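Local coordinates for protein cytochrome P450 (CYP102L1) (Mycobacterium phage Adler, PDB 6N6Q) that binds heme and, as a cytochrome P450 from a virus, probably works as a heme-thiolate monooxygenase that activates molecular oxygen to oxidise an organic substrate, at residues 48-53 and 59-64; 169-174 and 229-234. All coordinates share one frame; numbering follows the deposited sequence.

From the N terminus, the chain enters strand 49-53, turns, and comes back along strand 58-62; contact 1 closes this short beta hairpin at the outer edge of the mixed sheet of the P450 fold. Contact 2 opens only after contact 1 is complete, so the two follow in series and neither nest nor cross. It closes a much larger, mainly helical loop, bringing the segment just after helix 152-169 against helix 212-237. The contacts lie on opposite sides of the chain's centre, with their own centres about 42 Å apart and their nearest atoms about 30 Å apart. One ties the sheet together at its margin, the other joins parts of the helical body.

Contact 1 of 2, residues 48-53 and 59-64; sequences GIFEQC and VVVVDG
The carbonyl O of Gly-48 accepts two backbone N-H groups: Asp-63 N at 3.0 Å, well above the carbonyl plane, and Gly-64 N, more weakly, at 3.4 Å. Glycine suits position 48 because its positive phi (106°) would press a beta carbon against the preceding carbonyl, and Gly-64 CA lies close by. From here the two strands run antiparallel as a beta hairpin. Phe-50 and Val-61 form a hydrogen-bonded pair; Val-61 N reaches Phe-50 O at 3.0 Å, and Phe-50 N donates back to Val-61 O. Phe-50 holds its CG between the backbone N and the carbonyl carbon (chi1 58°), which lays the ring beside Val-61. Val-61 CB then sits over the ring face, offset toward the rim, in a CH-pi contact 3.9 Å from the centroid. On the other face of the sheet, Ile-49 CG1 touches Val-60 CG1 at 3.7 Å, and the Ile-49 side chain lies beside that of Val-62; these branched apolar residues pack on this face, with Ile-49 and Val-62 buried. Helix 35-43 packs on Phe-50 and Val-61, helix 65-71 on Ile-49 and Val-62, and strand 370-374 continues the sheet beyond Val-60 and Val-62.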
# COMPACT_ATOMS: atom_id res chain seq x y z
N GLY A 48 1.55 -24.46 10.00
CA GLY A 48 0.67 -23.31 9.87
C GLY A 48 0.73 -22.30 11.00
O GLY A 48 0.08 -21.26 10.90
N ILE A 49 1.48 -22.57 12.07
CA ILE A 49 1.61 -21.63 13.17
C ILE A 49 2.83 -22.01 13.98
O ILE A 49 3.16 -23.20 14.12
CB ILE A 49 0.32 -21.60 14.04
CG1 ILE A 49 0.35 -20.43 15.03
CG2 ILE A 49 0.12 -22.92 14.75
CD1 ILE A 49 -0.92 -20.28 15.83
N PHE A 50 3.52 -21.01 14.52
CA PHE A 50 4.79 -21.21 15.22
C PHE A 50 5.19 -19.90 15.88
O PHE A 50 4.48 -18.89 15.79
CB PHE A 50 5.88 -21.71 14.26
CG PHE A 50 6.12 -20.78 13.10
CD1 PHE A 50 5.34 -20.86 11.96
CD2 PHE A 50 7.14 -19.84 13.15
CE1 PHE A 50 5.56 -20.01 10.89
CE2 PHE A 50 7.36 -18.99 12.08
CZ PHE A 50 6.57 -19.07 10.95
N GLU A 51 6.35 -19.91 16.54
CA GLU A 51 6.95 -18.73 17.14
C GLU A 51 8.29 -18.44 16.47
O GLU A 51 8.94 -19.34 15.92
CB GLU A 51 7.18 -18.91 18.64
CG GLU A 51 5.93 -18.97 19.49
CD GLU A 51 6.26 -19.14 20.96
OE1 GLU A 51 7.28 -19.78 21.27
OE2 GLU A 51 5.50 -18.62 21.81
N GLN A 52 8.71 -17.18 16.52
CA GLN A 52 9.98 -16.78 15.95
C GLN A 52 10.40 -15.42 16.50
O GLN A 52 9.57 -14.51 16.59
CB GLN A 52 9.92 -16.74 14.42
CG GLN A 52 11.27 -16.48 13.77
CD GLN A 52 12.29 -17.54 14.14
OE1 GLN A 52 11.98 -18.73 14.17
NE2 GLN A 52 13.51 -17.11 14.44
N CYS A 53 11.67 -15.30 16.85
CA CYS A 53 12.27 -14.02 17.22
C CYS A 53 12.90 -13.41 15.98
O CYS A 53 13.88 -13.95 15.44
CB CYS A 53 13.32 -14.20 18.32
SG CYS A 53 12.66 -14.50 19.98
N VAL A 59 7.07 -13.34 17.82
CA VAL A 59 5.73 -13.22 17.27
C VAL A 59 5.20 -14.61 16.93
O VAL A 59 5.94 -15.47 16.44
CB VAL A 59 5.71 -12.30 16.03
CG1 VAL A 59 6.66 -12.81 14.96
CG2 VAL A 59 4.30 -12.17 15.49
N VAL A 60 3.92 -14.83 17.22
CA VAL A 60 3.22 -16.02 16.76
C VAL A 60 2.82 -15.78 15.31
O VAL A 60 1.96 -14.94 15.02
CB VAL A 60 2.00 -16.33 17.63
CG1 VAL A 60 1.26 -17.55 17.09
CG2 VAL A 60 2.42 -16.55 19.08
N VAL A 61 3.46 -16.50 14.39
CA VAL A 61 3.21 -16.34 12.96
C VAL A 61 2.20 -17.38 12.52
O VAL A 61 2.35 -18.57 12.82
CB VAL A 61 4.52 -16.48 12.15
CG1 VAL A 61 4.25 -16.31 10.67
CG2 VAL A 61 5.55 -15.46 12.64
N VAL A 62 1.16 -16.94 11.82
CA VAL A 62 0.13 -17.82 11.27
C VAL A 62 0.20 -17.72 9.76
O VAL A 62 0.05 -16.63 9.19
CB VAL A 62 -1.27 -17.45 11.79
CG1 VAL A 62 -2.27 -18.54 11.42
CG2 VAL A 62 -1.24 -17.24 13.29
N ASP A 63 0.43 -18.86 9.10
CA ASP A 63 0.50 -18.90 7.64
C ASP A 63 -0.29 -20.06 7.04
O ASP A 63 -0.10 -20.37 5.86
CB ASP A 63 1.96 -18.96 7.17
CG ASP A 63 2.70 -20.18 7.69
OD1 ASP A 63 2.17 -20.86 8.58
OD2 ASP A 63 3.81 -20.46 7.20
N GLY A 64 -1.15 -20.70 7.82
CA GLY A 64 -1.95 -21.80 7.32
C GLY A 64 -3.35 -21.36 6.94
O GLY A 64 -3.96 -20.52 7.60

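Contact 2 of 2, residues 169-174 and 229-234; sequences FDYQFN and DKIIDV
Tyr-171 turns its CG opposite the backbone N (chi1 -166°), extending its ring toward helix 212-237, and Ile-231 answers with a stretched side chain (chi2 178°) whose CD1 lands on that ring. In the P450 fold this joins the segment after helix 152-169, helix E in the usual lettering, to helix 212-237, which corresponds to helix G. Asp-170 is the first residue to depart from helical backbone angles, taking a positive phi.

Ile-231 meets Tyr-171 from above: its CD1 lies 3.8 Å from the ring centroid and only 6° off the ring normal, a CH-pi contact almost over the centre. CG1 rests on the same ring nearer one side, 3.9 Å from Tyr-171 CE1, and the two side chains cross at about a right angle. Isoleucine suits this place: its extended CG1-CD1 arm projects from the helix and lies on the aromatic face, while the flat tyrosine offers a broad apolar surface. No hydrogen bond crosses between the segments.

Phe-173 completes the cluster from within the same segment. The edge of the Tyr-171 ring points at its face, CD2 standing 3.6 Å above the centre of the Phe-173 ring. Glu-162 of helix 152-169 fixes the backbone here, its carboxylate accepting hydrogen bonds from Phe-173 N and Asn-174 N. Leu-248 of helix 247-253 also touches Ile-231. Across the segments, Phe-173 CZ comes within 4.3 Å of Ile-231 CD1, the methyl that touches both rings.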
# COMPACT_ATOMS: atom_id res chain seq x y z
N PHE A 169 -6.63 15.81 -1.83
CA PHE A 169 -6.57 17.11 -1.18
C PHE A 169 -6.43 18.27 -2.16
O PHE A 169 -6.40 19.43 -1.72
CB PHE A 169 -5.41 17.17 -0.18
CG PHE A 169 -5.11 15.85 0.47
CD1 PHE A 169 -3.89 15.23 0.28
CD2 PHE A 169 -6.06 15.24 1.28
CE1 PHE A 169 -3.61 14.02 0.89
CE2 PHE A 169 -5.79 14.03 1.89
CZ PHE A 169 -4.56 13.41 1.69
N ASP A 170 -6.35 18.00 -3.46
CA ASP A 170 -6.13 19.04 -4.47
C ASP A 170 -4.87 19.84 -4.17
O ASP A 170 -4.82 21.06 -4.34
CB ASP A 170 -7.35 19.96 -4.60
CG ASP A 170 -7.51 20.53 -5.99
OD1 ASP A 170 -6.58 21.23 -6.47
OD2 ASP A 170 -8.55 20.28 -6.63
N TYR A 171 -3.83 19.14 -3.72
CA TYR A 171 -2.54 19.75 -3.42
C TYR A 171 -1.45 19.03 -4.21
O TYR A 171 -1.48 17.80 -4.35
CB TYR A 171 -2.22 19.69 -1.92
CG TYR A 171 -1.07 20.59 -1.52
CD1 TYR A 171 -1.29 21.93 -1.22
CD2 TYR A 171 0.23 20.10 -1.46
CE1 TYR A 171 -0.24 22.75 -0.86
CE2 TYR A 171 1.28 20.92 -1.10
CZ TYR A 171 1.04 22.25 -0.80
OH TYR A 171 2.08 23.07 -0.44
N GLN A 172 -0.50 19.80 -4.72
CA GLN A 172 0.60 19.27 -5.52
C GLN A 172 1.91 19.46 -4.76
O GLN A 172 2.20 20.56 -4.28
CB GLN A 172 0.67 19.97 -6.88
CG GLN A 172 1.88 19.59 -7.72
CD GLN A 172 1.80 20.11 -9.14
OE1 GLN A 172 0.72 20.14 -9.74
NE2 GLN A 172 2.93 20.54 -9.68
N PHE A 173 2.68 18.38 -4.65
CA PHE A 173 3.99 18.42 -4.00
C PHE A 173 5.14 18.49 -4.99
O PHE A 173 6.08 19.27 -4.79
CB PHE A 173 4.17 17.20 -3.10
CG PHE A 173 3.32 17.23 -1.86
CD1 PHE A 173 3.60 18.11 -0.83
CD2 PHE A 173 2.24 16.37 -1.73
CE1 PHE A 173 2.82 18.14 0.31
CE2 PHE A 173 1.45 16.40 -0.59
CZ PHE A 173 1.75 17.28 0.43
N ASN A 174 5.10 17.69 -6.05
CA ASN A 174 6.15 17.66 -7.05
C ASN A 174 5.55 17.70 -8.44
O ASN A 174 4.40 17.30 -8.66
CB ASN A 174 7.03 16.40 -6.91
CG ASN A 174 8.02 16.50 -5.77
OD1 ASN A 174 8.65 17.54 -5.58
ND2 ASN A 174 8.16 15.42 -5.02
N ASP A 229 -0.94 21.96 8.39
CA ASP A 229 -1.82 22.99 8.91
C ASP A 229 -2.09 24.06 7.85
O ASP A 229 -3.21 24.56 7.74
CB ASP A 229 -1.23 23.62 10.17
CG ASP A 229 -1.34 22.72 11.38
OD1 ASP A 229 -2.26 21.88 11.42
OD2 ASP A 229 -0.51 22.87 12.31
N LYS A 230 -1.06 24.41 7.08
CA LYS A 230 -1.25 25.40 6.02
C LYS A 230 -2.20 24.88 4.94
O LYS A 230 -3.02 25.63 4.41
CB LYS A 230 0.10 25.78 5.41
CG LYS A 230 0.03 26.98 4.47
CD LYS A 230 1.41 27.54 4.18
CE LYS A 230 1.33 28.83 3.37
NZ LYS A 230 2.66 29.47 3.18
N ILE A 231 -2.12 23.59 4.62
CA ILE A 231 -3.05 22.99 3.67
C ILE A 231 -4.47 23.03 4.23
O ILE A 231 -5.44 23.24 3.49
CB ILE A 231 -2.61 21.56 3.33
CG1 ILE A 231 -1.23 21.57 2.67
CG2 ILE A 231 -3.63 20.88 2.42
CD1 ILE A 231 -0.69 20.20 2.34
N ILE A 232 -4.61 22.86 5.54
CA ILE A 232 -5.93 22.91 6.16
C ILE A 232 -6.45 24.35 6.19
O ILE A 232 -7.62 24.60 5.87
CB ILE A 232 -5.88 22.30 7.57
CG1 ILE A 232 -5.55 20.81 7.50
CG2 ILE A 232 -7.20 22.53 8.30
CD1 ILE A 232 -5.17 20.20 8.83
N ASP A 233 -5.60 25.31 6.55
CA ASP A 233 -6.04 26.69 6.69
C ASP A 233 -6.43 27.30 5.34
O ASP A 233 -7.43 28.01 5.24
CB ASP A 233 -4.96 27.53 7.36
CG ASP A 233 -4.87 27.27 8.85
OD1 ASP A 233 -5.92 27.04 9.48
OD2 ASP A 233 -3.74 27.30 9.39
N VAL A 234 -5.63 27.03 4.30
CA VAL A 234 -5.92 27.60 2.98
C VAL A 234 -7.27 27.10 2.47
O VAL A 234 -8.06 27.88 1.92
CB VAL A 234 -4.78 27.26 2.00
CG1 VAL A 234 -5.18 27.61 0.57
CG2 VAL A 234 -3.51 28.00 2.38